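Local coordinates for adenosine monophosphate-protein transferase vopS (Vibrio parahaemolyticus, PDB 3LET), which transfers AMP from ATP to a specific threonine of host Rho GTPases, blocking their downstream signalling and actin assembly in infected cells, at residues A[201-213]-A[242-254]. Numbering follows the deposited sequence.
Sequences GKDLLNMDNLKEL and EGMLKQHIEGFLK
The carboxylate of E250 meets the first turn of helix 207-217: M207 N donates to E250 OE2 at 2.8 Å, nearly straight at 174°, reaching the oxygen on its anti side, close to the carboxylate plane. A water that donates to OE2 also accepts from D208 N, so two amides at the helix start are tied, one through water, to a single acid; the positive end of the helix dipole would be expected to stabilise its charge. K246 fixes the acid from its own helix, NZ lying 2.8 Å from E250 OE1 on the syn lone pair.

Beside this polar link M207 is a knob among E242, L245, K246 and I249. CG stands anti to the backbone N (chi1 -174°) and the chain bends at chi2, which carries CE to 3.6 Å from E242 CG, while SD rests against L245 CD2. I249 CD1 meets L210 CD1 tip to tip at 3.5 Å, tighter than usual for two methyls. L205 lays CB 3.3 Å from I249 O, a buried carbonyl without a polar partner in the model. At the margin K211 NZ makes a long, weak salt bridge with E242 OE1.

N206 caps the helix, its OD1 accepting from N209 N, and D203 OD1 accepts from L205 N in an Asx turn. The N-to-C directions of the two helix segments differ by 124°, nearer antiparallel than parallel. L205 and I249 also touch L267 of helix 260-274, L210 packs on L288 of helix 281-295, and M207 and L245 reach F277 in the Fic-motif loop joining those helices, whose G280-G282 part probably binds ATP.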
loop_
_atom_site.group_PDB
_atom_site.type_symbol
_atom_site.label_atom_id
_atom_site.label_comp_id
_atom_site.label_asym_id
_atom_site.label_seq_id
_atom_site.Cartn_x
_atom_site.Cartn_y
_atom_site.Cartn_z
ATOM N N GLY A 201 2.989 19.905 -14.872
ATOM C CA GLY A 201 2.117 20.324 -13.783
ATOM C C GLY A 201 1.298 19.233 -13.083
ATOM O O GLY A 201 0.341 19.528 -12.384
ATOM N N LYS A 202 1.648 17.964 -13.225
ATOM C CA LYS A 202 0.803 16.945 -12.605
ATOM C C LYS A 202 1.012 16.887 -11.092
ATOM O O LYS A 202 2.135 16.908 -10.607
ATOM C CB LYS A 202 1.002 15.561 -13.248
ATOM C CG LYS A 202 -0.071 15.298 -14.301
ATOM C CD LYS A 202 0.027 13.934 -14.947
ATOM C CE LYS A 202 -1.012 13.797 -16.056
ATOM N NZ LYS A 202 -1.063 12.423 -16.638
ATOM N N ASP A 203 -0.090 16.798 -10.357
ATOM C CA ASP A 203 -0.042 16.738 -8.906
ATOM C C ASP A 203 0.568 15.422 -8.435
ATOM O O ASP A 203 0.052 14.363 -8.760
ATOM C CB ASP A 203 -1.460 16.863 -8.353
ATOM C CG ASP A 203 -1.487 17.039 -6.833
ATOM O OD1 ASP A 203 -0.405 17.102 -6.201
ATOM O OD2 ASP A 203 -2.599 17.128 -6.267
ATOM N N LEU A 204 1.662 15.496 -7.674
ATOM C CA LEU A 204 2.317 14.316 -7.141
ATOM C C LEU A 204 1.609 13.786 -5.898
ATOM O O LEU A 204 1.804 12.628 -5.525
ATOM C CB LEU A 204 3.770 14.650 -6.769
ATOM C CG LEU A 204 4.590 15.261 -7.917
ATOM C CD1 LEU A 204 6.009 15.502 -7.464
ATOM C CD2 LEU A 204 4.549 14.329 -9.137
ATOM N N LEU A 205 0.798 14.617 -5.254
ATOM C CA LEU A 205 0.161 14.202 -4.002
ATOM C C LEU A 205 -1.180 13.576 -4.333
ATOM O O LEU A 205 -2.249 14.044 -3.904
ATOM C CB LEU A 205 -0.034 15.409 -3.083
ATOM C CG LEU A 205 1.307 16.092 -2.790
ATOM C CD1 LEU A 205 1.117 17.243 -1.792
ATOM C CD2 LEU A 205 2.331 15.121 -2.277
ATOM N N ASN A 206 -1.114 12.544 -5.161
ATOM C CA ASN A 206 -2.306 11.954 -5.739
ATOM C C ASN A 206 -1.894 10.536 -6.126
ATOM O O ASN A 206 -1.077 10.358 -7.027
ATOM C CB ASN A 206 -2.753 12.800 -6.936
ATOM C CG ASN A 206 -3.943 12.211 -7.660
ATOM O OD1 ASN A 206 -3.967 11.020 -7.939
ATOM N ND2 ASN A 206 -4.940 13.045 -7.960
ATOM N N MET A 207 -2.426 9.513 -5.439
ATOM C CA MET A 207 -1.901 8.160 -5.631
ATOM C C MET A 207 -2.221 7.657 -7.039
ATOM O O MET A 207 -1.428 6.899 -7.623
ATOM C CB MET A 207 -2.471 7.207 -4.550
ATOM C CG MET A 207 -1.891 5.810 -4.557
ATOM S SD MET A 207 -0.117 5.833 -4.232
ATOM C CE MET A 207 0.297 4.111 -4.483
ATOM N N ASP A 208 -3.361 8.057 -7.589
ATOM C CA ASP A 208 -3.693 7.640 -8.956
ATOM C C ASP A 208 -2.622 8.165 -9.922
ATOM O O ASP A 208 -2.159 7.447 -10.814
ATOM C CB ASP A 208 -5.042 8.193 -9.388
ATOM C CG ASP A 208 -6.209 7.367 -8.881
ATOM O OD1 ASP A 208 -5.981 6.231 -8.429
ATOM O OD2 ASP A 208 -7.361 7.853 -8.953
ATOM N N ASN A 209 -2.230 9.417 -9.746
ATOM C CA ASN A 209 -1.193 9.987 -10.611
ATOM C C ASN A 209 0.122 9.239 -10.447
ATOM O O ASN A 209 0.857 9.029 -11.409
ATOM C CB ASN A 209 -0.973 11.471 -10.320
ATOM C CG ASN A 209 -2.124 12.340 -10.801
ATOM O OD1 ASN A 209 -3.035 11.878 -11.489
ATOM N ND2 ASN A 209 -2.094 13.607 -10.423
ATOM N N LEU A 210 0.445 8.868 -9.217
ATOM C CA LEU A 210 1.692 8.132 -8.982
ATOM C C LEU A 210 1.629 6.736 -9.602
ATOM O O LEU A 210 2.629 6.211 -10.089
ATOM C CB LEU A 210 1.996 7.985 -7.494
ATOM C CG LEU A 210 2.296 9.249 -6.701
ATOM C CD1 LEU A 210 2.976 8.853 -5.374
ATOM C CD2 LEU A 210 3.188 10.178 -7.484
ATOM N N LYS A 211 0.469 6.104 -9.575
ATOM C CA LYS A 211 0.389 4.762 -10.175
ATOM C C LYS A 211 0.577 4.862 -11.692
ATOM O O LYS A 211 1.175 3.982 -12.316
ATOM C CB LYS A 211 -0.947 4.100 -9.836
ATOM C CG LYS A 211 -1.002 3.729 -8.337
ATOM C CD LYS A 211 -2.407 3.297 -7.910
ATOM C CE LYS A 211 -2.739 1.926 -8.463
ATOM N NZ LYS A 211 -3.807 1.259 -7.670
ATOM N N GLU A 212 0.077 5.935 -12.282
ATOM C CA GLU A 212 0.250 6.139 -13.728
ATOM C C GLU A 212 1.717 6.365 -14.080
ATOM O O GLU A 212 2.232 5.790 -15.027
ATOM C CB GLU A 212 -0.574 7.311 -14.222
ATOM C CG GLU A 212 -2.060 7.078 -14.125
ATOM C CD GLU A 212 -2.858 8.235 -14.709
ATOM O OE1 GLU A 212 -2.483 8.715 -15.809
ATOM O OE2 GLU A 212 -3.847 8.656 -14.055
ATOM N N LEU A 213 2.400 7.180 -13.297
ATOM C CA LEU A 213 3.838 7.392 -13.513
ATOM C C LEU A 213 4.583 6.076 -13.341
ATOM O O LEU A 213 5.397 5.700 -14.167
ATOM C CB LEU A 213 4.378 8.434 -12.529
ATOM C CG LEU A 213 5.903 8.606 -12.516
ATOM C CD1 LEU A 213 6.468 8.925 -13.924
ATOM C CD2 LEU A 213 6.281 9.705 -11.501
ATOM N N GLU A 242 0.765 0.329 0.047
ATOM C CA GLU A 242 0.184 1.233 -0.917
ATOM C C GLU A 242 -0.818 2.141 -0.218
ATOM O O GLU A 242 -0.874 3.326 -0.509
ATOM C CB GLU A 242 -0.480 0.446 -2.037
ATOM C CG GLU A 242 -1.291 1.305 -2.993
ATOM C CD GLU A 242 -1.993 0.443 -4.041
ATOM O OE1 GLU A 242 -1.510 0.418 -5.184
ATOM O OE2 GLU A 242 -2.996 -0.240 -3.718
ATOM N N GLY A 243 -1.605 1.602 0.709
ATOM C CA GLY A 243 -2.587 2.440 1.410
ATOM C C GLY A 243 -1.903 3.534 2.265
ATOM O O GLY A 243 -2.366 4.664 2.362
ATOM N N MET A 244 -0.800 3.172 2.898
ATOM C CA MET A 244 -0.054 4.134 3.735
ATOM C C MET A 244 0.552 5.229 2.853
ATOM O O MET A 244 0.521 6.411 3.214
ATOM C CB MET A 244 1.043 3.411 4.520
ATOM C CG MET A 244 0.549 2.586 5.732
ATOM S SD MET A 244 -0.439 3.525 6.897
ATOM C CE MET A 244 0.819 4.456 7.826
ATOM N N LEU A 245 1.101 4.857 1.695
ATOM C CA LEU A 245 1.648 5.883 0.791
ATOM C C LEU A 245 0.527 6.856 0.366
ATOM O O LEU A 245 0.692 8.095 0.327
ATOM C CB LEU A 245 2.272 5.231 -0.452
ATOM C CG LEU A 245 2.777 6.227 -1.499
ATOM C CD1 LEU A 245 3.735 7.213 -0.847
ATOM C CD2 LEU A 245 3.449 5.463 -2.660
ATOM N N LYS A 246 -0.622 6.285 0.017
ATOM C CA LYS A 246 -1.737 7.084 -0.452
ATOM C C LYS A 246 -2.153 8.062 0.637
ATOM O O LYS A 246 -2.387 9.250 0.369
ATOM C CB LYS A 246 -2.900 6.159 -0.839
ATOM C CG LYS A 246 -4.211 6.885 -1.194
ATOM C CD LYS A 246 -5.258 5.855 -1.588
ATOM C CE LYS A 246 -6.679 6.446 -1.502
ATOM N NZ LYS A 246 -6.893 7.439 -2.568
ATOM N N GLN A 247 -2.245 7.586 1.881
ATOM C CA GLN A 247 -2.706 8.463 2.970
ATOM C C GLN A 247 -1.603 9.461 3.287
ATOM O O GLN A 247 -1.864 10.582 3.727
ATOM C CB GLN A 247 -3.016 7.624 4.237
ATOM C CG GLN A 247 -3.148 8.427 5.530
ATOM C CD GLN A 247 -4.232 9.496 5.474
ATOM O OE1 GLN A 247 -5.245 9.343 4.780
ATOM N NE2 GLN A 247 -4.020 10.589 6.215
ATOM N N HIS A 248 -0.368 9.059 3.038
ATOM C CA HIS A 248 0.778 9.958 3.303
ATOM C C HIS A 248 0.687 11.182 2.409
ATOM O O HIS A 248 0.855 12.319 2.868
ATOM C CB HIS A 248 2.081 9.220 3.041
ATOM C CG HIS A 248 3.304 10.001 3.431
ATOM N ND1 HIS A 248 3.487 10.495 4.701
ATOM C CD2 HIS A 248 4.380 10.398 2.706
ATOM C CE1 HIS A 248 4.641 11.146 4.754
ATOM N NE2 HIS A 248 5.200 11.102 3.563
ATOM N N ILE A 249 0.408 10.959 1.127
ATOM C CA ILE A 249 0.516 12.059 0.184
ATOM C C ILE A 249 -0.781 12.840 0.048
ATOM O O ILE A 249 -0.757 14.037 -0.217
ATOM C CB ILE A 249 1.006 11.591 -1.198
ATOM C CG1 ILE A 249 0.000 10.622 -1.867
ATOM C CG2 ILE A 249 2.400 10.918 -1.033
ATOM C CD1 ILE A 249 0.562 9.963 -3.157
ATOM N N GLU A 250 -1.905 12.153 0.172
ATOM C CA GLU A 250 -3.206 12.801 0.007
ATOM C C GLU A 250 -3.744 13.361 1.322
ATOM O O GLU A 250 -4.640 14.217 1.309
ATOM C CB GLU A 250 -4.227 11.822 -0.585
ATOM C CG GLU A 250 -3.853 11.326 -1.993
ATOM C CD GLU A 250 -4.794 10.247 -2.511
ATOM O OE1 GLU A 250 -5.746 9.827 -1.791
ATOM O OE2 GLU A 250 -4.571 9.786 -3.655
ATOM N N GLY A 251 -3.172 12.899 2.430
ATOM C CA GLY A 251 -3.642 13.240 3.779
ATOM C C GLY A 251 -2.556 13.920 4.598
ATOM O O GLY A 251 -2.582 15.135 4.750
ATOM N N PHE A 252 -1.562 13.164 5.055
ATOM C CA PHE A 252 -0.563 13.716 5.976
ATOM C C PHE A 252 0.168 14.963 5.410
ATOM O O PHE A 252 0.284 15.980 6.088
ATOM C CB PHE A 252 0.480 12.675 6.356
ATOM C CG PHE A 252 1.494 13.185 7.351
ATOM C CD1 PHE A 252 1.151 13.327 8.690
ATOM C CD2 PHE A 252 2.771 13.516 6.950
ATOM C CE1 PHE A 252 2.072 13.795 9.617
ATOM C CE2 PHE A 252 3.710 13.996 7.878
ATOM C CZ PHE A 252 3.357 14.127 9.204
ATOM N N LEU A 253 0.653 14.889 4.177
ATOM C CA LEU A 253 1.436 16.000 3.610
ATOM C C LEU A 253 0.569 17.201 3.230
ATOM O O LEU A 253 1.089 18.265 2.912
ATOM C CB LEU A 253 2.264 15.538 2.411
ATOM C CG LEU A 253 3.381 14.563 2.788
ATOM C CD1 LEU A 253 4.119 14.024 1.558
ATOM C CD2 LEU A 253 4.376 15.249 3.766
ATOM N N LYS A 254 -0.749 17.025 3.269
ATOM C CA LYS A 254 -1.697 18.132 3.112
ATOM C C LYS A 254 -2.078 18.783 4.464
ATOM O O LYS A 254 -2.188 20.002 4.565
ATOM C CB LYS A 254 -2.960 17.631 2.394
ATOM C CG LYS A 254 -2.714 17.024 1.009
ATOM C CD LYS A 254 -3.233 17.922 -0.128
ATOM C CE LYS A 254 -3.897 17.119 -1.284
ATOM N NZ LYS A 254 -5.025 16.172 -0.847
HETATM O O HOH W 1 -5.762 8.355 -5.538
#